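Local coordinates for putative nucleoprotein (Infectious salmon anemia virus, PDB 4EWC), which encapsidates the negative-strand viral RNA, protecting it from nucleases and forming the ribonucleoprotein that is the template for transcription and replication, at residues Gln273-Gly278 and Arg442-Val447. Sequence-based numbering, arbitrary orientation.
Sequences QLFAPG and RTCVAV
A small apolar helix-to-helix contact in the core of the nucleoprotein sets Leu274 and Phe275, on the short helix 272-275, against Thr443, Cys444 and Val447 of helix 438-449. Leu274 does most of the work. Its CG lies anti to the backbone N (chi1 179°), which carries the isobutyl group out toward the longer helix, and the CD2 methyl faces the side chains of Thr443 and Val447, one turn apart. There it meets Thr443 CG2 at 3.5 Å, the two side chains crossing at about a right angle. The same methyl lies 4.3 Å from Cys444 SG and 4.5 Å from Val447 CG2, so one branch of the leucine touches all three residues. Thr443 offers its methyl to the interface, while OG1 hydrogen-bonds with the carbonyl oxygen of Glu468, its stronger partner, that of Ser439 being an alternative acceptor for the one proton. Beside this, Phe275 meets the cysteine through CE2, 4.0 Å from Cys444 SG, and the sulfur stands 5.2 Å from the ring centroid in an oblique sulfur-aromatic contact. No hydrogen bond joins the two segments. Beyond Phe275 the chain turns back on itself, and the Gln273 amide spans the turn with a nearly straight bond from NE2 to Pro277 O (3.2 Å, 173°), the acceptor lying close to the amide plane; Gln273 OE1 accepts from Gly297 N. Around the contact, Val447 also packs on Ile460 of helix 457-463 and Cys444 on Trp174 of helix 174-188, while Pro277, beyond the turn, packs on Trp514 of the second subunit. The whole is plain hydrophobic helix packing, joining parts of the chain 164 residues apart within the largely alpha-helical fold of this orthomyxovirus nucleoprotein.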
loop_
_atom_site.group_PDB
_atom_site.type_symbol
_atom_site.label_atom_id
_atom_site.label_comp_id
_atom_site.label_asym_id
_atom_site.label_seq_id
_atom_site.Cartn_x
_atom_site.Cartn_y
_atom_site.Cartn_z
ATOM N N GLN A 273 -8.983 18.536 -6.977
ATOM C CA GLN A 273 -9.779 17.316 -6.974
ATOM C C GLN A 273 -9.358 16.388 -5.854
ATOM O O GLN A 273 -10.058 15.436 -5.551
ATOM C CB GLN A 273 -9.727 16.621 -8.328
ATOM C CG GLN A 273 -10.846 17.031 -9.220
ATOM C CD GLN A 273 -10.793 16.310 -10.531
ATOM O OE1 GLN A 273 -9.963 16.620 -11.386
ATOM N NE2 GLN A 273 -11.659 15.315 -10.696
ATOM N N LEU A 274 -8.208 16.662 -5.247
ATOM C CA LEU A 274 -7.850 15.974 -4.013
ATOM C C LEU A 274 -8.861 16.376 -2.934
ATOM O O LEU A 274 -9.377 15.536 -2.191
ATOM C CB LEU A 274 -6.436 16.329 -3.588
ATOM C CG LEU A 274 -5.922 15.703 -2.301
ATOM C CD1 LEU A 274 -6.283 14.258 -2.264
ATOM C CD2 LEU A 274 -4.417 15.858 -2.233
ATOM N N PHE A 275 -9.170 17.665 -2.876
ATOM C CA PHE A 275 -10.077 18.168 -1.856
ATOM C C PHE A 275 -11.540 18.012 -2.199
ATOM O O PHE A 275 -12.359 17.794 -1.309
ATOM C CB PHE A 275 -9.734 19.611 -1.469
ATOM C CG PHE A 275 -8.431 19.721 -0.756
ATOM C CD1 PHE A 275 -8.334 19.344 0.564
ATOM C CD2 PHE A 275 -7.289 20.135 -1.422
ATOM C CE1 PHE A 275 -7.141 19.409 1.225
ATOM C CE2 PHE A 275 -6.088 20.198 -0.779
ATOM C CZ PHE A 275 -6.015 19.838 0.561
ATOM N N ALA A 276 -11.877 18.121 -3.475
ATOM C CA ALA A 276 -13.261 17.890 -3.895
ATOM C C ALA A 276 -13.311 17.132 -5.229
ATOM O O ALA A 276 -13.443 17.739 -6.285
ATOM C CB ALA A 276 -14.030 19.217 -3.967
ATOM N N PRO A 277 -13.179 15.798 -5.165
ATOM C CA PRO A 277 -13.055 14.869 -6.294
ATOM C C PRO A 277 -14.151 15.023 -7.329
ATOM O O PRO A 277 -13.907 14.785 -8.514
ATOM C CB PRO A 277 -13.206 13.493 -5.640
ATOM C CG PRO A 277 -12.863 13.685 -4.267
ATOM C CD PRO A 277 -13.132 15.089 -3.879
ATOM N N GLY A 278 -15.346 15.386 -6.880
ATOM C CA GLY A 278 -16.484 15.514 -7.765
ATOM C C GLY A 278 -17.595 14.516 -7.469
ATOM O O GLY A 278 -18.484 14.335 -8.296
ATOM N N ARG A 442 3.105 17.946 0.226
ATOM C CA ARG A 442 3.778 16.935 -0.595
ATOM C C ARG A 442 2.793 16.094 -1.426
ATOM O O ARG A 442 3.067 15.753 -2.581
ATOM C CB ARG A 442 4.684 16.060 0.270
ATOM C CG ARG A 442 5.819 16.868 0.877
ATOM C CD ARG A 442 6.701 16.052 1.800
ATOM N NE ARG A 442 7.636 15.246 1.043
ATOM C CZ ARG A 442 8.773 15.704 0.532
ATOM N NH1 ARG A 442 9.120 16.973 0.703
ATOM N NH2 ARG A 442 9.561 14.885 -0.162
ATOM N N THR A 443 1.635 15.794 -0.845
ATOM C CA THR A 443 0.573 15.094 -1.563
ATOM C C THR A 443 0.017 15.954 -2.710
ATOM O O THR A 443 -0.340 15.435 -3.759
ATOM C CB THR A 443 -0.573 14.638 -0.608
ATOM O OG1 THR A 443 -0.057 13.766 0.407
ATOM C CG2 THR A 443 -1.642 13.892 -1.360
ATOM N N CYS A 444 -0.047 17.263 -2.507
ATOM C CA CYS A 444 -0.583 18.176 -3.505
ATOM C C CYS A 444 0.349 18.326 -4.707
ATOM O O CYS A 444 -0.088 18.546 -5.842
ATOM C CB CYS A 444 -0.831 19.540 -2.870
ATOM S SG CYS A 444 -2.303 19.542 -1.894
ATOM N N VAL A 445 1.639 18.222 -4.418
ATOM C CA VAL A 445 2.676 18.248 -5.403
ATOM C C VAL A 445 2.626 16.952 -6.213
ATOM O O VAL A 445 2.638 16.987 -7.445
ATOM C CB VAL A 445 4.054 18.421 -4.709
ATOM C CG1 VAL A 445 5.229 18.011 -5.627
ATOM C CG2 VAL A 445 4.219 19.849 -4.234
ATOM N N ALA A 446 2.581 15.821 -5.507
ATOM C CA ALA A 446 2.538 14.510 -6.123
ATOM C C ALA A 446 1.389 14.443 -7.107
ATOM O O ALA A 446 1.565 14.073 -8.275
ATOM C CB ALA A 446 2.372 13.435 -5.069
ATOM N N VAL A 447 0.207 14.806 -6.622
ATOM C CA VAL A 447 -0.994 14.779 -7.437
ATOM C C VAL A 447 -0.858 15.638 -8.725
ATOM O O VAL A 447 -1.228 15.194 -9.795
ATOM C CB VAL A 447 -2.246 15.099 -6.584
ATOM C CG1 VAL A 447 -3.379 15.685 -7.422
ATOM C CG2 VAL A 447 -2.696 13.848 -5.851
#